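Local coordinates for putative acyl-[acyl-carrier-protein] desaturase DesA2 (Mycobacterium tuberculosis, PDB 1ZA0) that probably desaturates acyl chains carried on acyl carrier protein in mycobacterial fatty acid biosynthesis, using a metal site inside a four-helix bundle, at residues H192-F195 against F196-V200; L253-D256 against R257-W261. All coordinates share one frame; numbering follows the deposited sequence.

Contact 1: residues H192-F195 against F196-V200; sequences HEEF and FANLV. With MN (manganese (II) ion), chain B.
Phe195 and Leu199 meet one turn apart on helix 176-206, CE2 of the Phe195 ring standing 4.2 Å from CD1 of Leu199. The methyl comes up at the edge of the ring, near its plane; Trp99 stacks with this ring. On a neighbouring buried flank the Phe196 ring lies obliquely beside the carbonyl of His192, with its CG beside the backbone N (chi1 -69°), which brings its CD2 to 3.3 Å from the carbonyl O of His192. The same oxygen accepts the amide of Phe196, N to O 3.0 Å in a nearly straight bond (176°), and the next amide follows with Ala197 N to Glu193 O at 2.7 Å. From helix 148-172, Met155 packs on Phe196 and Leu152 on Leu199, while Val17 and Val18 of helix 9-27 also reach Leu199.

The partly exposed side is looser. Glu194 and Asn198 run side by side in the same direction, yet their carboxylate and amide planes are 82° apart, and the nearest side-chain approach is Glu194 CG to Asn198 ND2 at 3.8 Å. The side-chain ND2 of Asn198 is instead hydrogen-bonded to Asn21 OD1 of helix 9-27.

At the start of the segment, His192 turns away from this packing. Its ND1 binds the manganese ion at 2.3 Å, and a water binds the metal at 2.2 Å. NE2 is hydrogen-bonded to Glu106, a second-shell carboxylate that together with the metal bond holds the imidazole in its rotation and probably makes it a stronger donor. Glu107, Glu159 and Glu189 are the other protein ligands of the manganese bound here; by family resemblance His192 is probably a ligand of one of two irons, in the carboxylate- and histidine-bound diiron centre of a ferritin-like four-helix bundle.

Contact 2: residues L253-D256 against R257-W261; sequences LISD and RITAW
Helix 247-260 makes its last turns here, with i to i+4 backbone bonds running from Arg257 N to Leu253 O (2.9 Å) through to Ala260 N to Asp256 O (2.9 Å). The carbonyl of Ser255 is gripped twice by Thr259: the amide N lies 3.0 Å from the oxygen, and the hydroxyl OG1 donates to it at 2.8 Å. The two donors approach from opposite faces of the carbonyl plane, OG1 well out of it at 40°. Thr259 can do this because OG1 sits beside its own backbone N (chi1 -61°), turned back along the helix. On another side, Ile254 and Ile258 lie alongside each other, pointing the same way, with CG2 of Ile254 3.8 Å from CD1 of Ile258; Ala219 and Ile215 of helix 208-221 pack on them respectively. Arg257 bends at chi2 and chi3, which lays its NE 3.4 Å above the plane of the Trp261 ring, over the centre, while NH1 is paired with Glu193. The paired hydrogen bonds to one carbonyl are a familiar helix feature, a threonine hydroxyl capturing the i-4 oxygen, here in the final turns of a helix packed against the desaturase bundle.

Overall arrangement
Following the chain from the N terminus, helix 176-206 comes first and holds contact 1; helices 208-221 and 233-241 intervene before helix 247-260 brings contact 2. The two are in series and neither nests nor crosses; each is local to one helix and closes no loop. Their centres lie 13 Å apart, and they touch directly. Besides the salt bridge between Glu193 and Arg257, Trp261 NE1 probably bonds to Ala197 O, while the Trp261 ring packs on Val200. Arg160 of helix 148-172 also bridges to Glu193. Thus the late helix is tied to the metal-bearing helix along Glu193, Ala197 and Val200.

Contact 1: residues H192-F195 against F196-V200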
ATOM      1  N   HIS A 192      -1.009   9.119   0.865  1.00 26.87           N
ATOM      2  CA  HIS A 192      -2.074   8.485   1.580  1.00 25.14           C
ATOM      3  C   HIS A 192      -1.752   8.500   3.089  1.00 27.50           C
ATOM      4  O   HIS A 192      -2.618   8.811   3.980  1.00 26.37           O
ATOM      5  CB  HIS A 192      -2.289   7.047   1.042  1.00 24.76           C
ATOM      6  CG  HIS A 192      -2.844   6.984  -0.372  1.00 25.28           C
ATOM      7  ND1 HIS A 192      -3.118   5.788  -1.019  1.00 25.13           N
ATOM      8  CD2 HIS A 192      -3.094   7.972  -1.278  1.00 25.19           C
ATOM      9  CE1 HIS A 192      -3.608   6.063  -2.227  1.00 28.38           C
ATOM     10  NE2 HIS A 192      -3.559   7.367  -2.430  1.00 24.92           N
ATOM     11  N   GLU A 193      -0.540   8.085   3.391  1.00 26.23           N
ATOM     12  CA  GLU A 193      -0.117   8.043   4.748  1.00 28.50           C
ATOM     13  C   GLU A 193      -0.214   9.464   5.413  1.00 27.51           C
ATOM     14  O   GLU A 193      -0.595   9.555   6.582  1.00 28.17           O
ATOM     15  CB  GLU A 193       1.289   7.434   4.897  1.00 28.12           C
ATOM     16  CG  GLU A 193       1.684   7.313   6.379  1.00 31.70           C
ATOM     17  CD  GLU A 193       3.181   7.351   6.668  1.00 36.70           C
ATOM     18  OE1 GLU A 193       3.994   7.354   5.708  1.00 39.90           O
ATOM     19  OE2 GLU A 193       3.549   7.323   7.893  1.00 37.19           O
ATOM     20  N   GLU A 194       0.186  10.490   4.679  1.00 28.14           N
ATOM     21  CA  GLU A 194       0.308  11.866   5.178  1.00 28.21           C
ATOM     22  C   GLU A 194      -1.138  12.280   5.577  1.00 28.03           C
ATOM     23  O   GLU A 194      -1.385  12.827   6.630  1.00 26.58           O
ATOM     24  CB  GLU A 194       0.831  12.796   4.083  1.00 27.95           C
ATOM     25  CG  GLU A 194       0.858  14.303   4.358  1.00 27.72           C
ATOM     26  CD  GLU A 194       1.444  15.085   3.218  1.00 32.72           C
ATOM     27  OE1 GLU A 194       1.689  14.459   2.152  1.00 39.23           O
ATOM     28  OE2 GLU A 194       1.723  16.319   3.334  1.00 30.43           O
ATOM     29  N   PHE A 195      -2.070  12.002   4.697  1.00 29.39           N
ATOM     30  CA  PHE A 195      -3.486  12.332   4.899  1.00 28.71           C
ATOM     31  C   PHE A 195      -4.042  11.647   6.117  1.00 28.56           C
ATOM     32  O   PHE A 195      -4.510  12.337   7.049  1.00 29.38           O
ATOM     33  CB  PHE A 195      -4.307  11.997   3.644  1.00 29.24           C
ATOM     34  CG  PHE A 195      -5.600  12.790   3.499  1.00 30.88           C
ATOM     35  CD1 PHE A 195      -5.841  13.529   2.361  1.00 30.95           C
ATOM     36  CD2 PHE A 195      -6.581  12.737   4.457  1.00 31.42           C
ATOM     37  CE1 PHE A 195      -7.055  14.218   2.187  1.00 30.98           C
ATOM     38  CE2 PHE A 195      -7.781  13.449   4.306  1.00 31.91           C
ATOM     39  CZ  PHE A 195      -8.006  14.201   3.179  1.00 32.74           C
ATOM     40  N   PHE A 196      -3.953  10.308   6.192  1.00 29.19           N
ATOM     41  CA  PHE A 196      -4.458   9.621   7.373  1.00 29.47           C
ATOM     42  C   PHE A 196      -3.710  10.019   8.626  1.00 29.64           C
ATOM     43  O   PHE A 196      -4.293  10.150   9.721  1.00 28.90           O
ATOM     44  CB  PHE A 196      -4.488   8.094   7.235  1.00 30.53           C
ATOM     45  CG  PHE A 196      -5.529   7.616   6.245  1.00 31.33           C
ATOM     46  CD1 PHE A 196      -6.891   7.757   6.525  1.00 32.67           C
ATOM     47  CD2 PHE A 196      -5.147   7.061   5.038  1.00 32.35           C
ATOM     48  CE1 PHE A 196      -7.853   7.326   5.617  1.00 32.84           C
ATOM     49  CE2 PHE A 196      -6.109   6.623   4.119  1.00 32.92           C
ATOM     50  CZ  PHE A 196      -7.458   6.785   4.409  1.00 35.76           C
ATOM     51  N   ALA A 197      -2.404  10.154   8.503  1.00 29.09           N
ATOM     52  CA  ALA A 197      -1.627  10.476   9.696  1.00 28.11           C
ATOM     53  C   ALA A 197      -1.990  11.884  10.222  1.00 27.15           C
ATOM     54  O   ALA A 197      -1.897  12.139  11.407  1.00 25.06           O
ATOM     55  CB  ALA A 197      -0.146  10.397   9.398  1.00 29.01           C
ATOM     56  N   ASN A 198      -2.311  12.815   9.332  1.00 26.51           N
ATOM     57  CA  ASN A 198      -2.669  14.153   9.792  1.00 27.28           C
ATOM     58  C   ASN A 198      -4.019  14.082  10.589  1.00 29.00           C
ATOM     59  O   ASN A 198      -4.205  14.810  11.568  1.00 29.98           O
ATOM     60  CB  ASN A 198      -2.746  15.141   8.595  1.00 24.90           C
ATOM     61  CG  ASN A 198      -1.378  15.528   8.067  1.00 26.92           C
ATOM     62  OD1 ASN A 198      -0.366  15.297   8.781  1.00 26.56           O
ATOM     63  ND2 ASN A 198      -1.317  16.160   6.823  1.00 24.00           N
ATOM     64  N   LEU A 199      -4.920  13.179  10.187  1.00 29.63           N
ATOM     65  CA  LEU A 199      -6.214  13.032  10.851  1.00 29.73           C
ATOM     66  C   LEU A 199      -5.960  12.476  12.220  1.00 29.69           C
ATOM     67  O   LEU A 199      -6.590  12.896  13.195  1.00 28.92           O
ATOM     68  CB  LEU A 199      -7.177  12.154  10.073  1.00 31.66           C
ATOM     69  CG  LEU A 199      -7.599  12.592   8.700  1.00 32.91           C
ATOM     70  CD1 LEU A 199      -8.637  11.664   8.025  1.00 35.84           C
ATOM     71  CD2 LEU A 199      -8.151  13.929   8.800  1.00 39.83           C
ATOM     72  N   VAL A 200      -5.009  11.562  12.320  1.00 28.45           N
ATOM     73  CA  VAL A 200      -4.632  10.965  13.569  1.00 29.39           C
ATOM     74  C   VAL A 200      -3.996  11.994  14.528  1.00 31.18           C
ATOM     75  O   VAL A 200      -4.222  11.957  15.766  1.00 30.35           O
ATOM     76  CB  VAL A 200      -3.697   9.783  13.401  1.00 29.41           C
ATOM     77  CG1 VAL A 200      -3.127   9.316  14.721  1.00 28.53           C
ATOM     78  CG2 VAL A 200      -4.401   8.595  12.708  1.00 33.53           C
TER
HETATM   79 MN    MN B 888      -2.500   3.612  -0.405  1.00 29.89          MN
HETATM   80  O   HOH W   1      -2.437   1.548   0.260  1.00 28.28           O

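Contact 2: residues L253-D256 against R257-W261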
ATOM      1  N   LEU A 253       9.394   0.734  10.939  1.00 35.58           N
ATOM      2  CA  LEU A 253       8.430   1.785  10.493  1.00 35.78           C
ATOM      3  C   LEU A 253       7.422   2.069  11.619  1.00 34.35           C
ATOM      4  O   LEU A 253       6.964   3.180  11.741  1.00 32.21           O
ATOM      5  CB  LEU A 253       7.700   1.466   9.176  1.00 36.49           C
ATOM      6  CG  LEU A 253       6.683   0.347   9.122  1.00 37.15           C
ATOM      7  CD1 LEU A 253       5.290   0.825   9.550  1.00 34.11           C
ATOM      8  CD2 LEU A 253       6.622  -0.279   7.711  1.00 36.32           C
ATOM      9  N   ILE A 254       7.082   1.061  12.414  1.00 34.69           N
ATOM     10  CA  ILE A 254       6.203   1.279  13.536  1.00 35.24           C
ATOM     11  C   ILE A 254       6.828   2.277  14.552  1.00 35.64           C
ATOM     12  O   ILE A 254       6.167   3.166  15.026  1.00 35.60           O
ATOM     13  CB  ILE A 254       5.851   0.008  14.263  1.00 35.48           C
ATOM     14  CG1 ILE A 254       4.930  -0.874  13.439  1.00 38.91           C
ATOM     15  CG2 ILE A 254       5.087   0.344  15.603  1.00 36.22           C
ATOM     16  CD1 ILE A 254       4.959  -2.378  13.906  1.00 39.11           C
ATOM     17  N   SER A 255       8.083   2.051  14.918  1.00 36.43           N
ATOM     18  CA  SER A 255       8.864   3.004  15.711  1.00 36.19           C
ATOM     19  C   SER A 255       8.926   4.401  15.098  1.00 34.65           C
ATOM     20  O   SER A 255       8.675   5.372  15.776  1.00 35.11           O
ATOM     21  CB  SER A 255      10.289   2.469  15.881  1.00 36.95           C
ATOM     22  OG  SER A 255      11.067   3.309  16.699  1.00 37.66           O
ATOM     23  N   ASP A 256       9.245   4.505  13.821  1.00 33.96           N
ATOM     24  CA  ASP A 256       9.256   5.786  13.138  1.00 33.01           C
ATOM     25  C   ASP A 256       7.891   6.499  13.122  1.00 32.74           C
ATOM     26  O   ASP A 256       7.847   7.708  13.194  1.00 31.49           O
ATOM     27  CB  ASP A 256       9.731   5.669  11.695  1.00 33.79           C
ATOM     28  CG  ASP A 256      11.117   5.031  11.533  1.00 35.86           C
ATOM     29  OD1 ASP A 256      11.942   5.044  12.478  1.00 37.67           O
ATOM     30  OD2 ASP A 256      11.433   4.505  10.426  1.00 39.42           O
ATOM     31  N   ARG A 257       6.805   5.772  12.979  1.00 31.45           N
ATOM     32  CA  ARG A 257       5.506   6.398  12.893  1.00 31.04           C
ATOM     33  C   ARG A 257       5.123   6.962  14.280  1.00 30.58           C
ATOM     34  O   ARG A 257       4.590   8.059  14.393  1.00 32.26           O
ATOM     35  CB  ARG A 257       4.491   5.382  12.391  1.00 30.62           C
ATOM     36  CG  ARG A 257       3.090   5.857  12.261  1.00 30.74           C
ATOM     37  CD  ARG A 257       2.955   6.921  11.267  1.00 32.12           C
ATOM     38  NE  ARG A 257       3.012   8.237  11.894  1.00 32.24           N
ATOM     39  CZ  ARG A 257       3.080   9.346  11.225  1.00 32.63           C
ATOM     40  NH1 ARG A 257       3.107   9.329   9.885  1.00 33.40           N
ATOM     41  NH2 ARG A 257       3.073  10.499  11.875  1.00 32.76           N
ATOM     42  N   ILE A 258       5.407   6.209  15.309  1.00 32.95           N
ATOM     43  CA  ILE A 258       5.122   6.655  16.705  1.00 33.79           C
ATOM     44  C   ILE A 258       5.922   7.912  16.994  1.00 33.71           C
ATOM     45  O   ILE A 258       5.381   8.890  17.499  1.00 34.75           O
ATOM     46  CB  ILE A 258       5.478   5.514  17.678  1.00 33.61           C
ATOM     47  CG1 ILE A 258       4.434   4.428  17.572  1.00 33.59           C
ATOM     48  CG2 ILE A 258       5.582   6.031  19.157  1.00 34.13           C
ATOM     49  CD1 ILE A 258       4.815   3.142  18.182  1.00 34.70           C
ATOM     50  N   THR A 259       7.196   7.881  16.604  1.00 33.60           N
ATOM     51  CA  THR A 259       8.128   8.971  16.773  1.00 34.02           C
ATOM     52  C   THR A 259       7.657  10.215  16.038  1.00 34.14           C
ATOM     53  O   THR A 259       7.668  11.315  16.612  1.00 34.03           O
ATOM     54  CB  THR A 259       9.578   8.511  16.310  1.00 34.48           C
ATOM     55  OG1 THR A 259      10.027   7.401  17.123  1.00 32.52           O
ATOM     56  CG2 THR A 259      10.640   9.597  16.467  1.00 35.25           C
ATOM     57  N   ALA A 260       7.206  10.046  14.788  1.00 33.64           N
ATOM     58  CA  ALA A 260       6.754  11.138  13.958  1.00 33.10           C
ATOM     59  C   ALA A 260       5.481  11.814  14.530  1.00 33.03           C
ATOM     60  O   ALA A 260       5.229  12.960  14.208  1.00 31.60           O
ATOM     61  CB  ALA A 260       6.506  10.651  12.531  1.00 33.57           C
ATOM     62  N   TRP A 261       4.664  11.088  15.314  1.00 32.66           N
ATOM     63  CA  TRP A 261       3.557  11.688  16.099  1.00 33.12           C
ATOM     64  C   TRP A 261       4.003  12.361  17.402  1.00 33.33           C
ATOM     65  O   TRP A 261       3.172  12.834  18.166  1.00 33.81           O
ATOM     66  CB  TRP A 261       2.432  10.645  16.430  1.00 32.78           C
ATOM     67  CG  TRP A 261       1.480  10.399  15.238  1.00 32.78           C
ATOM     68  CD1 TRP A 261       0.913  11.325  14.431  1.00 29.70           C
ATOM     69  CD2 TRP A 261       1.015   9.137  14.801  1.00 25.86           C
ATOM     70  NE1 TRP A 261       0.127  10.723  13.479  1.00 27.10           N
ATOM     71  CE2 TRP A 261       0.165   9.361  13.703  1.00 30.43           C
ATOM     72  CE3 TRP A 261       1.235   7.827  15.231  1.00 29.48           C
ATOM     73  CZ2 TRP A 261      -0.407   8.333  13.003  1.00 26.93           C
ATOM     74  CZ3 TRP A 261       0.635   6.823  14.599  1.00 29.00           C
ATOM     75  CH2 TRP A 261      -0.190   7.065  13.470  1.00 30.16           C
TER